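PDB 4XEA: peptidase M16 domain protein from Alicyclobacillus acidocaldarius subsp. acidocaldarius DSM 446, which probably hydrolyses peptide bonds as a metal-dependent peptidase of the M16 family, here with a nickel ion bound. Local coordinates for residues A[18-23]-A[209-214]; A[110-115]-A[194-199]; A[147-152]-A[315-320]; A[153-158]-A[414-419]. All blocks are in the same frame, centred on the assembly; numbering follows the deposited sequence.

From the N terminus, strand 19-24 enters the first sheet at once, and contact 1 closes a long loop when helix 204-216 packs on it. Contact 2, joining 110-115 to 194-199, closes a shorter loop wholly within that one; its strand is the direct neighbour of 19-24, and the two contacts touch, their centres about 8 Å apart. Contacts 3 and 4 both start on helix 144-156, inside those loops, and end far beyond them, on strands 314-321 and 415-422 of a second sheet. They therefore cross contacts 1 and 2, and each other. Lying on the opposite side of the chain's centre, they tie a helix of the earlier sequence to the later half.

Contact 1. Residues A[18-23]-A[209-214]; sequences LVVTLM and HVIEEN
The apolar contact between V20, L22 and I211 rests on one methyl group. CD1 of I211 comes down between two residues of the strand, 3.9 Å from CG1 of V20 and 4.2 Å from CD2 of L22. V20 and I211 reach toward each other and meet tip to tip, whereas the side chains of L22 and I211 run past one another in opposite directions. Two torsions of the isoleucine explain the reach: CG1 stands anti to the carbonyl carbon (chi1 -64°) and chi2 of 160° extends the chain, which carries CD1 away from the helix. The strand and helix backbones can then stay well apart, with 8.9 Å between CA of V20 and CA of I211. This is the usual layering of an alpha+beta domain, a helix laid over one face of a mixed sheet; I211 also touches L196 on the adjacent, parallel strand, and L113 of helix 105-116 beside it. V19, T21 and M23 point to the other face, where helix 367-379 covers them.

Hydrogen bonding plays no part between the two segments themselves. Helix 209-214 keeps its own i to i+4 backbone bonds, for instance N of E213 to O of H209 at 2.9 Å, while two of its polar side chains bind neighbouring parts of the fold: OE1 of E212 accepts from NE1 of W12, and ND2 of N214 donates to OD1 of D114.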
loop_
_atom_site.group_PDB
_atom_site.type_symbol
_atom_site.label_atom_id
_atom_site.label_comp_id
_atom_site.label_asym_id
_atom_site.label_seq_id
_atom_site.Cartn_x
_atom_site.Cartn_y
_atom_site.Cartn_z
ATOM N N LEU A 18 17.710 -9.900 25.630
ATOM C CA LEU A 18 16.715 -9.377 24.701
ATOM C C LEU A 18 16.208 -7.998 25.120
ATOM O O LEU A 18 15.745 -7.809 26.244
ATOM C CB LEU A 18 15.526 -10.330 24.546
ATOM C CG LEU A 18 14.338 -9.888 23.691
ATOM C CD1 LEU A 18 14.761 -9.816 22.235
ATOM C CD2 LEU A 18 13.142 -10.860 23.864
ATOM N N VAL A 19 16.215 -7.062 24.180
ATOM C CA VAL A 19 15.628 -5.735 24.414
ATOM C C VAL A 19 14.170 -5.784 23.964
ATOM O O VAL A 19 13.871 -6.275 22.889
ATOM C CB VAL A 19 16.443 -4.631 23.668
ATOM C CG1 VAL A 19 15.698 -3.288 23.618
ATOM C CG2 VAL A 19 17.837 -4.439 24.338
ATOM N N VAL A 20 13.275 -5.265 24.809
ATOM C CA VAL A 20 11.866 -5.227 24.552
ATOM C C VAL A 20 11.411 -3.782 24.633
ATOM O O VAL A 20 11.799 -3.057 25.554
ATOM C CB VAL A 20 11.024 -6.044 25.566
ATOM C CG1 VAL A 20 9.476 -5.993 25.187
ATOM C CG2 VAL A 20 11.499 -7.505 25.655
ATOM N N THR A 21 10.572 -3.372 23.675
ATOM C CA THR A 21 9.925 -2.056 23.710
ATOM C C THR A 21 8.440 -2.236 23.471
ATOM O O THR A 21 8.056 -2.764 22.429
ATOM C CB THR A 21 10.505 -1.112 22.645
ATOM O OG1 THR A 21 11.850 -0.719 23.039
ATOM C CG2 THR A 21 9.627 0.137 22.500
ATOM N N LEU A 22 7.618 -1.816 24.437
ATOM C CA LEU A 22 6.173 -1.893 24.328
ATOM C C LEU A 22 5.606 -0.477 24.231
ATOM O O LEU A 22 6.023 0.424 24.961
ATOM C CB LEU A 22 5.552 -2.613 25.532
ATOM C CG LEU A 22 6.042 -4.018 25.902
ATOM C CD1 LEU A 22 5.366 -4.516 27.223
ATOM C CD2 LEU A 22 5.847 -5.020 24.769
HETATM N N MSE A 23 4.683 -0.283 23.297
HETATM C CA MSE A 23 3.993 0.994 23.110
HETATM C C MSE A 23 2.467 0.797 23.164
HETATM O O MSE A 23 1.797 0.777 22.128
HETATM C CB MSE A 23 4.409 1.612 21.760
HETATM C CG MSE A 23 5.833 2.147 21.751
HETATM SE SE MSE A 23 6.361 2.652 19.943
HETATM C CE MSE A 23 6.928 0.881 19.339
ATOM N N HIS A 209 4.800 -9.290 31.552
ATOM C CA HIS A 209 4.870 -10.469 32.403
ATOM C C HIS A 209 4.890 -11.766 31.567
ATOM O O HIS A 209 5.644 -12.682 31.851
ATOM C CB HIS A 209 3.673 -10.424 33.369
ATOM C CG HIS A 209 3.597 -11.569 34.320
ATOM N ND1 HIS A 209 4.503 -11.749 35.346
ATOM C CD2 HIS A 209 2.685 -12.562 34.442
ATOM C CE1 HIS A 209 4.164 -12.821 36.045
ATOM N NE2 HIS A 209 3.062 -13.329 35.520
ATOM N N VAL A 210 4.073 -11.838 30.529
ATOM C CA VAL A 210 4.088 -13.001 29.621
ATOM C C VAL A 210 5.479 -13.207 28.961
ATOM O O VAL A 210 5.974 -14.348 28.821
ATOM C CB VAL A 210 3.035 -12.829 28.503
ATOM C CG1 VAL A 210 3.209 -13.894 27.413
ATOM C CG2 VAL A 210 1.628 -12.829 29.071
ATOM N N ILE A 211 6.112 -12.106 28.566
ATOM C CA ILE A 211 7.393 -12.199 27.872
ATOM C C ILE A 211 8.434 -12.719 28.879
ATOM O O ILE A 211 9.144 -13.673 28.573
ATOM C CB ILE A 211 7.851 -10.842 27.245
ATOM C CG1 ILE A 211 6.896 -10.367 26.159
ATOM C CG2 ILE A 211 9.257 -10.957 26.612
ATOM C CD1 ILE A 211 7.002 -8.878 25.845
ATOM N N GLU A 212 8.472 -12.128 30.082
ATOM C CA GLU A 212 9.450 -12.516 31.127
ATOM C C GLU A 212 9.271 -13.982 31.491
ATOM O O GLU A 212 10.233 -14.721 31.605
ATOM C CB GLU A 212 9.296 -11.666 32.401
ATOM C CG GLU A 212 9.513 -10.151 32.250
ATOM C CD GLU A 212 10.932 -9.694 32.483
ATOM O OE1 GLU A 212 11.127 -8.466 32.602
ATOM O OE2 GLU A 212 11.862 -10.534 32.522
ATOM N N GLU A 213 8.021 -14.403 31.643
ATOM C CA GLU A 213 7.726 -15.795 32.000
ATOM C C GLU A 213 8.117 -16.764 30.895
ATOM O O GLU A 213 8.691 -17.811 31.161
ATOM C CB GLU A 213 6.253 -15.969 32.391
ATOM C CG GLU A 213 5.960 -15.449 33.771
ATOM C CD GLU A 213 6.681 -16.256 34.852
ATOM O OE1 GLU A 213 7.868 -15.962 35.144
ATOM O OE2 GLU A 213 6.070 -17.197 35.388
ATOM N N ASN A 214 7.833 -16.400 29.651
ATOM C CA ASN A 214 8.197 -17.232 28.514
ATOM C C ASN A 214 9.709 -17.427 28.416
ATOM O O ASN A 214 10.177 -18.545 28.201
ATOM C CB ASN A 214 7.675 -16.585 27.207
ATOM C CG ASN A 214 7.941 -17.436 25.983
ATOM O OD1 ASN A 214 9.078 -17.534 25.512
ATOM N ND2 ASN A 214 6.881 -18.032 25.437
#

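Contact 2. Residues A[110-115]-A[194-199]; sequences GTLLDF and MVLVIA. With NA (sodium ion), chain B.
L113 and L196 mark the closest backbone approach of helix 110-115 to strand 194-199, with their CA atoms 9.0 Å apart, a separation that side chains alone can bridge. L196 does so with both of its branches. Its CG lies opposite the backbone N (chi1 -180°), which lifts the forked end off the sheet toward the helix, and each methyl then finds a different leucine. CD1 meets CD2 of L112 at 4.0 Å, the two side chains sliding past each other in opposite senses; CD2 meets CD2 of L113, also at 4.0 Å, in a crossing near a right angle. Successive helix residues thus straddle a single strand residue, a compact way of seating a helix on the sheet of an alpha+beta domain. I211 of helix 204-216 touches L196 as well, so two helices pack on this leucine.

A little further along, the same helix serves a metal. The carbonyl O of F115 binds the sodium ion at 2.1 Å, and O of M67, O of S118 and two waters complete the oxygen shell; water 1 stands 2.3 Å from the ion. The ring of F115 does not reach the strand; its CE2 lies 3.8 Å from CD1 of L112, and the ring also meets that of F68.

The chemistry is therefore divided: the buried interface is purely hydrocarbon and fixes position without directional bonds, while the sodium is held by main-chain oxygens and waters, the oxygen of F115 lying near the C-terminal end of helix 105-116, where the helix dipole would probably favour a cation.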
loop_
_atom_site.group_PDB
_atom_site.type_symbol
_atom_site.label_atom_id
_atom_site.label_comp_id
_atom_site.label_asym_id
_atom_site.label_seq_id
_atom_site.Cartn_x
_atom_site.Cartn_y
_atom_site.Cartn_z
ATOM N N GLY A 110 3.479 -15.167 22.857
ATOM C CA GLY A 110 4.018 -16.488 23.216
ATOM C C GLY A 110 4.350 -17.331 21.984
ATOM O O GLY A 110 5.423 -17.923 21.899
ATOM N N THR A 111 3.447 -17.367 21.015
ATOM C CA THR A 111 3.675 -18.117 19.785
ATOM C C THR A 111 4.841 -17.508 18.979
ATOM O O THR A 111 5.668 -18.229 18.398
ATOM C CB THR A 111 2.400 -18.120 18.933
ATOM O OG1 THR A 111 1.275 -18.573 19.727
ATOM C CG2 THR A 111 2.590 -18.996 17.688
ATOM N N LEU A 112 4.908 -16.176 18.968
ATOM C CA LEU A 112 5.968 -15.461 18.234
ATOM C C LEU A 112 7.333 -15.809 18.841
ATOM O O LEU A 112 8.264 -16.185 18.135
ATOM C CB LEU A 112 5.708 -13.947 18.256
ATOM C CG LEU A 112 6.753 -13.084 17.530
ATOM C CD1 LEU A 112 6.857 -13.458 16.068
ATOM C CD2 LEU A 112 6.430 -11.625 17.726
ATOM N N LEU A 113 7.448 -15.691 20.156
ATOM C CA LEU A 113 8.720 -16.028 20.810
ATOM C C LEU A 113 9.052 -17.487 20.538
ATOM O O LEU A 113 10.159 -17.802 20.118
ATOM C CB LEU A 113 8.674 -15.759 22.314
ATOM C CG LEU A 113 8.603 -14.290 22.727
ATOM C CD1 LEU A 113 8.198 -14.158 24.201
ATOM C CD2 LEU A 113 9.937 -13.569 22.428
ATOM N N ASP A 114 8.088 -18.372 20.784
ATOM C CA ASP A 114 8.298 -19.827 20.659
ATOM C C ASP A 114 8.773 -20.270 19.271
ATOM O O ASP A 114 9.740 -21.026 19.157
ATOM C CB ASP A 114 7.019 -20.579 21.043
ATOM C CG ASP A 114 6.708 -20.488 22.529
ATOM O OD1 ASP A 114 7.572 -20.026 23.330
ATOM O OD2 ASP A 114 5.605 -20.905 22.887
ATOM N N PHE A 115 8.137 -19.793 18.201
ATOM C CA PHE A 115 8.498 -20.321 16.868
ATOM C C PHE A 115 9.817 -19.739 16.312
ATOM O O PHE A 115 10.459 -20.340 15.453
ATOM C CB PHE A 115 7.315 -20.235 15.873
ATOM C CG PHE A 115 7.346 -19.054 14.907
ATOM C CD1 PHE A 115 8.061 -19.124 13.723
ATOM C CD2 PHE A 115 6.585 -17.909 15.153
ATOM C CE1 PHE A 115 8.056 -18.048 12.802
ATOM C CE2 PHE A 115 6.576 -16.844 14.266
ATOM C CZ PHE A 115 7.317 -16.907 13.083
HETATM N N MSE A 194 18.923 -9.847 19.341
HETATM C CA MSE A 194 17.555 -9.606 18.856
HETATM C C MSE A 194 16.806 -8.497 19.595
HETATM O O MSE A 194 17.297 -7.943 20.591
HETATM C CB MSE A 194 16.741 -10.917 18.861
HETATM C CG MSE A 194 17.360 -12.024 18.029
HETATM SE SE MSE A 194 16.236 -13.580 17.693
HETATM C CE MSE A 194 14.795 -12.815 16.590
ATOM N N VAL A 195 15.603 -8.181 19.089
ATOM C CA VAL A 195 14.782 -7.118 19.626
ATOM C C VAL A 195 13.317 -7.494 19.396
ATOM O O VAL A 195 12.992 -8.123 18.383
ATOM C CB VAL A 195 15.122 -5.738 19.024
ATOM C CG1 VAL A 195 14.730 -5.635 17.501
ATOM C CG2 VAL A 195 14.526 -4.602 19.869
ATOM N N LEU A 196 12.477 -7.166 20.385
ATOM C CA LEU A 196 11.030 -7.392 20.352
ATOM C C LEU A 196 10.331 -6.060 20.598
ATOM O O LEU A 196 10.558 -5.414 21.635
ATOM C CB LEU A 196 10.610 -8.396 21.437
ATOM C CG LEU A 196 9.121 -8.755 21.540
ATOM C CD1 LEU A 196 8.620 -9.404 20.212
ATOM C CD2 LEU A 196 8.884 -9.676 22.736
ATOM N N VAL A 197 9.478 -5.655 19.647
ATOM C CA VAL A 197 8.811 -4.341 19.694
ATOM C C VAL A 197 7.331 -4.560 19.381
ATOM O O VAL A 197 6.993 -5.281 18.454
ATOM C CB VAL A 197 9.457 -3.333 18.737
ATOM C CG1 VAL A 197 8.827 -1.977 18.852
ATOM C CG2 VAL A 197 11.004 -3.206 19.038
ATOM N N ILE A 198 6.470 -3.968 20.206
ATOM C CA ILE A 198 5.018 -4.186 20.113
ATOM C C ILE A 198 4.320 -2.855 20.294
ATOM O O ILE A 198 4.623 -2.122 21.240
ATOM C CB ILE A 198 4.523 -5.141 21.192
ATOM C CG1 ILE A 198 5.403 -6.381 21.256
ATOM C CG2 ILE A 198 3.031 -5.572 20.942
ATOM C CD1 ILE A 198 4.972 -7.371 22.326
ATOM N N ALA A 199 3.387 -2.543 19.396
ATOM C CA ALA A 199 2.563 -1.338 19.515
ATOM C C ALA A 199 1.094 -1.656 19.247
ATOM O O ALA A 199 0.754 -2.497 18.400
ATOM C CB ALA A 199 3.042 -0.225 18.599
HETATM NA NA NA B . 10.829 -22.160 14.453
HETATM O O HOH W 1 9.200 -23.627 15.184
HETATM O O HOH W 2 11.471 -23.918 12.739
#

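Contact 3. Residues A[147-152]-A[315-320]; sequences RAYMEL and YTLVGG
Y149 and L152 of helix 144-156 lie against Y315 and L317, on one face of the mixed sheet in the later half of this M16 fold. The short axes of helix and strand run 139° apart in direction and come within 11.3 Å.

The tight part is made by L152, L317 and the two tyrosines. CD2 of L317 presses on CD1 of L152 at 3.5 Å, closer than carbons usually pack, while CD1 of L317 sits at the edge of the Y149 ring, 3.6 Å from CE2. Beyond it the phenol oxygens, OH of Y149 and OH of Y315, share a short hydrogen bond of 2.5 Å in which either may donate. The Y315 oxygen lies in the plane of the Y149 ring, and the two side chains cross at about a right angle. Y315 takes the crowded position between backbone N and carbonyl carbon (chi1 55°), which sends its hydroxyl up from the sheet toward Y149. A phenylalanine at Y149 would probably leave the Y315 hydroxyl without this mate and free to turn about its C-O bond.

The looser side of the helix, partly exposed, bears R147 and E151, which do not touch strand 315-320. They pair along the helix instead: NE of R147 donates at 2.9 Å and 166° to OE2 of E151, which accepts through its anti lone pair.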
loop_
_atom_site.group_PDB
_atom_site.type_symbol
_atom_site.label_atom_id
_atom_site.label_comp_id
_atom_site.label_asym_id
_atom_site.label_seq_id
_atom_site.Cartn_x
_atom_site.Cartn_y
_atom_site.Cartn_z
ATOM N N ARG A 147 15.315 -6.937 -11.706
ATOM C CA ARG A 147 16.471 -7.048 -12.610
ATOM C C ARG A 147 17.255 -5.717 -12.785
ATOM O O ARG A 147 18.456 -5.712 -12.637
ATOM C CB ARG A 147 16.020 -7.609 -13.970
ATOM C CG ARG A 147 17.157 -8.035 -14.910
ATOM C CD ARG A 147 18.269 -8.784 -14.177
ATOM N NE ARG A 147 19.280 -9.262 -15.109
ATOM C CZ ARG A 147 19.176 -10.368 -15.839
ATOM N NH1 ARG A 147 18.098 -11.150 -15.743
ATOM N NH2 ARG A 147 20.159 -10.693 -16.681
ATOM N N ALA A 148 16.568 -4.609 -13.057
ATOM C CA ALA A 148 17.209 -3.295 -13.213
ATOM C C ALA A 148 17.952 -2.884 -11.944
ATOM O O ALA A 148 19.072 -2.390 -11.999
ATOM C CB ALA A 148 16.171 -2.247 -13.549
ATOM N N TYR A 149 17.285 -3.093 -10.814
ATOM C CA TYR A 149 17.861 -2.864 -9.487
ATOM C C TYR A 149 19.121 -3.697 -9.290
ATOM O O TYR A 149 20.174 -3.167 -8.913
ATOM C CB TYR A 149 16.803 -3.206 -8.438
ATOM C CG TYR A 149 17.263 -3.125 -7.026
ATOM C CD1 TYR A 149 17.434 -4.283 -6.276
ATOM C CD2 TYR A 149 17.546 -1.925 -6.439
ATOM C CE1 TYR A 149 17.850 -4.236 -4.958
ATOM C CE2 TYR A 149 17.989 -1.861 -5.097
ATOM C CZ TYR A 149 18.135 -3.012 -4.379
ATOM O OH TYR A 149 18.549 -2.984 -3.067
HETATM N N MSE A 150 19.045 -4.992 -9.589
HETATM C CA MSE A 150 20.214 -5.849 -9.352
HETATM C C MSE A 150 21.362 -5.505 -10.314
HETATM O O MSE A 150 22.515 -5.583 -9.917
HETATM C CB MSE A 150 19.870 -7.358 -9.368
HETATM C CG MSE A 150 19.087 -7.846 -8.083
HETATM SE SE MSE A 150 19.785 -7.312 -6.335
HETATM C CE MSE A 150 21.669 -7.778 -6.665
ATOM N N GLU A 151 21.040 -5.056 -11.526
ATOM C CA GLU A 151 22.090 -4.628 -12.490
ATOM C C GLU A 151 22.852 -3.395 -11.940
ATOM O O GLU A 151 24.060 -3.349 -11.976
ATOM C CB GLU A 151 21.508 -4.338 -13.881
ATOM C CG GLU A 151 21.072 -5.561 -14.680
ATOM C CD GLU A 151 22.180 -6.622 -14.839
ATOM O OE1 GLU A 151 23.391 -6.270 -14.820
ATOM O OE2 GLU A 151 21.811 -7.814 -14.971
ATOM N N LEU A 152 22.116 -2.456 -11.366
ATOM C CA LEU A 152 22.714 -1.273 -10.717
ATOM C C LEU A 152 23.678 -1.688 -9.595
ATOM O O LEU A 152 24.877 -1.304 -9.596
ATOM C CB LEU A 152 21.576 -0.371 -10.230
ATOM C CG LEU A 152 21.838 0.959 -9.507
ATOM C CD1 LEU A 152 22.428 0.692 -8.158
ATOM C CD2 LEU A 152 22.690 1.824 -10.329
ATOM N N TYR A 315 23.538 3.615 -0.313
ATOM C CA TYR A 315 23.385 4.184 -1.674
ATOM C C TYR A 315 22.097 4.968 -1.860
ATOM O O TYR A 315 21.120 4.762 -1.122
ATOM C CB TYR A 315 23.422 3.081 -2.725
ATOM C CG TYR A 315 22.434 1.964 -2.529
ATOM C CD1 TYR A 315 21.104 2.070 -2.984
ATOM C CD2 TYR A 315 22.792 0.797 -1.857
ATOM C CE1 TYR A 315 20.180 1.055 -2.753
ATOM C CE2 TYR A 315 21.880 -0.219 -1.670
ATOM C CZ TYR A 315 20.583 -0.081 -2.101
ATOM O OH TYR A 315 19.679 -1.080 -1.890
ATOM N N THR A 316 22.127 5.865 -2.857
ATOM C CA THR A 316 20.938 6.562 -3.365
ATOM C C THR A 316 20.547 5.948 -4.715
ATOM O O THR A 316 21.449 5.578 -5.520
ATOM C CB THR A 316 21.275 8.068 -3.560
ATOM O OG1 THR A 316 21.711 8.616 -2.315
ATOM C CG2 THR A 316 20.113 8.842 -4.124
ATOM N N LEU A 317 19.226 5.804 -4.944
ATOM C CA LEU A 317 18.643 5.421 -6.223
ATOM C C LEU A 317 17.539 6.369 -6.658
ATOM O O LEU A 317 16.638 6.709 -5.853
ATOM C CB LEU A 317 17.951 4.078 -6.094
ATOM C CG LEU A 317 18.793 2.861 -5.807
ATOM C CD1 LEU A 317 17.815 1.634 -5.878
ATOM C CD2 LEU A 317 19.947 2.754 -6.825
ATOM N N VAL A 318 17.560 6.758 -7.927
ATOM C CA VAL A 318 16.532 7.613 -8.492
ATOM C C VAL A 318 16.170 7.076 -9.858
ATOM O O VAL A 318 17.056 6.704 -10.638
ATOM C CB VAL A 318 17.043 9.068 -8.675
ATOM C CG1 VAL A 318 15.948 9.982 -9.288
ATOM C CG2 VAL A 318 17.540 9.640 -7.343
ATOM N N GLY A 319 14.887 7.080 -10.181
ATOM C CA GLY A 319 14.477 6.730 -11.541
ATOM C C GLY A 319 13.106 6.115 -11.603
ATOM O O GLY A 319 12.285 6.314 -10.716
ATOM N N GLY A 320 12.854 5.382 -12.670
ATOM C CA GLY A 320 11.546 4.773 -12.895
ATOM C C GLY A 320 11.406 4.596 -14.391
ATOM O O GLY A 320 12.424 4.516 -15.116
#

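Contact 4. Residues A[153-158]-A[414-419]; sequences LRAMYH and NMVVSA
V416 is turned so that CG1 stands anti to its backbone N (chi1 178°), which leaves CG2 anti to the carbonyl carbon and spreads the two methyls over consecutive residues of the helix, A155 and M156. CG1 rests on CB of A155 at 3.9 Å. CG2 lies against the backbone and the root of the side chain of the next residue, 3.9 Å from CA of M156 and 4.0 Å from CB of M156. The selenomethionine chain starts extended and then bends at chi3 (-68°), bringing its CE methyl back to 4.1 Å from CG2 of V416; the two side chains cross obliquely.

Small groups make a close approach possible. CA of M156 and CA of V416 are 6.4 Å apart, consistent with CG2 of V416 resting directly on the helix main chain, and with only a methyl at A155. Here the helix is ending: N of Y157 still bonds to O of L153 at 2.9 Å, but Y157 itself leaves helical geometry, and O of M156 is taken up by NZ of K258 on strand 252-258.

As helix-on-sheet packing, the contact seats the last turn of helix 144-156 on strand 415-422, which runs between strands 241-246 and 252-258. L152, one turn back, also reaches V416, while L153, M156 and Y157 touch Y315, so the end of the helix is shared between strands 415-422 and 314-321 of one sheet.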
loop_
_atom_site.group_PDB
_atom_site.type_symbol
_atom_site.label_atom_id
_atom_site.label_comp_id
_atom_site.label_asym_id
_atom_site.label_seq_id
_atom_site.Cartn_x
_atom_site.Cartn_y
_atom_site.Cartn_z
ATOM N N LEU A 153 23.209 -2.543 -8.686
ATOM C CA LEU A 153 24.060 -3.024 -7.598
ATOM C C LEU A 153 25.296 -3.759 -8.066
ATOM O O LEU A 153 26.421 -3.568 -7.477
ATOM C CB LEU A 153 23.269 -3.880 -6.599
ATOM C CG LEU A 153 22.179 -3.180 -5.766
ATOM C CD1 LEU A 153 21.506 -4.148 -4.728
ATOM C CD2 LEU A 153 22.760 -2.001 -4.997
ATOM N N ARG A 154 25.108 -4.606 -9.076
ATOM C CA ARG A 154 26.186 -5.378 -9.646
ATOM C C ARG A 154 27.230 -4.442 -10.319
ATOM O O ARG A 154 28.423 -4.702 -10.245
ATOM C CB ARG A 154 25.715 -6.421 -10.656
ATOM C CG ARG A 154 25.262 -7.746 -10.020
ATOM C CD ARG A 154 25.079 -8.890 -11.054
ATOM N NE ARG A 154 23.891 -8.810 -11.912
ATOM C CZ ARG A 154 22.667 -9.268 -11.605
ATOM N NH1 ARG A 154 21.682 -9.165 -12.500
ATOM N NH2 ARG A 154 22.403 -9.804 -10.413
ATOM N N ALA A 155 26.749 -3.357 -10.903
ATOM C CA ALA A 155 27.634 -2.350 -11.496
ATOM C C ALA A 155 28.347 -1.526 -10.388
ATOM O O ALA A 155 29.561 -1.243 -10.462
ATOM C CB ALA A 155 26.826 -1.454 -12.446
HETATM N N MSE A 156 27.598 -1.162 -9.356
HETATM C CA MSE A 156 28.099 -0.306 -8.301
HETATM C C MSE A 156 29.168 -0.958 -7.397
HETATM O O MSE A 156 30.170 -0.314 -7.068
HETATM C CB MSE A 156 26.924 0.215 -7.471
HETATM C CG MSE A 156 27.259 1.088 -6.305
HETATM SE SE MSE A 156 25.698 1.887 -5.442
HETATM C CE MSE A 156 25.171 3.022 -6.786
ATOM N N TYR A 157 28.942 -2.218 -7.024
ATOM C CA TYR A 157 29.705 -2.875 -5.978
ATOM C C TYR A 157 30.680 -3.884 -6.580
ATOM O O TYR A 157 30.319 -4.710 -7.411
ATOM C CB TYR A 157 28.754 -3.506 -4.897
ATOM C CG TYR A 157 28.153 -2.480 -4.021
ATOM C CD1 TYR A 157 28.864 -1.945 -2.939
ATOM C CD2 TYR A 157 26.884 -1.957 -4.289
ATOM C CE1 TYR A 157 28.303 -0.947 -2.104
ATOM C CE2 TYR A 157 26.326 -0.971 -3.468
ATOM C CZ TYR A 157 27.043 -0.446 -2.418
ATOM O OH TYR A 157 26.476 0.541 -1.695
ATOM N N HIS A 158 31.945 -3.808 -6.157
ATOM C CA HIS A 158 32.953 -4.745 -6.589
ATOM C C HIS A 158 32.866 -6.099 -5.876
ATOM O O HIS A 158 33.041 -7.132 -6.516
ATOM C CB HIS A 158 34.373 -4.204 -6.327
ATOM C CG HIS A 158 34.705 -2.953 -7.081
ATOM N ND1 HIS A 158 35.730 -2.889 -8.000
ATOM C CD2 HIS A 158 34.190 -1.707 -7.002
ATOM C CE1 HIS A 158 35.787 -1.665 -8.496
ATOM N NE2 HIS A 158 34.846 -0.938 -7.922
ATOM N N ASN A 414 31.092 8.776 -8.139
ATOM C CA ASN A 414 30.521 7.619 -7.431
ATOM C C ASN A 414 29.150 7.212 -7.971
ATOM O O ASN A 414 28.350 6.560 -7.266
ATOM C CB ASN A 414 30.469 7.863 -5.897
ATOM C CG ASN A 414 29.460 8.958 -5.515
ATOM O OD1 ASN A 414 29.263 9.903 -6.284
ATOM N ND2 ASN A 414 28.869 8.870 -4.291
HETATM N N MSE A 415 28.891 7.582 -9.217
HETATM C CA MSE A 415 27.577 7.503 -9.813
HETATM C C MSE A 415 27.532 6.387 -10.847
HETATM O O MSE A 415 28.487 6.153 -11.530
HETATM C CB MSE A 415 27.205 8.846 -10.471
HETATM C CG MSE A 415 25.861 8.893 -11.103
HETATM SE SE MSE A 415 25.453 10.511 -12.057
HETATM C CE MSE A 415 26.845 10.489 -13.461
ATOM N N VAL A 416 26.388 5.692 -10.909
ATOM C CA VAL A 416 26.142 4.640 -11.873
ATOM C C VAL A 416 24.862 5.028 -12.578
ATOM O O VAL A 416 23.865 5.442 -11.929
ATOM C CB VAL A 416 25.925 3.254 -11.212
ATOM C CG1 VAL A 416 25.622 2.204 -12.288
ATOM C CG2 VAL A 416 27.138 2.881 -10.409
ATOM N N VAL A 417 24.873 4.956 -13.891
ATOM C CA VAL A 417 23.652 5.242 -14.669
ATOM C C VAL A 417 23.317 3.958 -15.403
ATOM O O VAL A 417 24.149 3.481 -16.191
ATOM C CB VAL A 417 23.822 6.371 -15.703
ATOM C CG1 VAL A 417 22.487 6.747 -16.398
ATOM C CG2 VAL A 417 24.425 7.612 -15.097
ATOM N N SER A 418 22.113 3.413 -15.194
ATOM C CA SER A 418 21.769 2.144 -15.823
ATOM C C SER A 418 20.345 2.109 -16.372
ATOM O O SER A 418 19.435 2.694 -15.777
ATOM C CB SER A 418 22.011 1.004 -14.840
ATOM O OG SER A 418 21.010 0.996 -13.853
ATOM N N ALA A 419 20.154 1.400 -17.485
ATOM C CA ALA A 419 18.886 1.391 -18.196
ATOM C C ALA A 419 18.506 -0.038 -18.600
ATOM O O ALA A 419 19.359 -0.905 -18.863
ATOM C CB ALA A 419 18.961 2.299 -19.455
#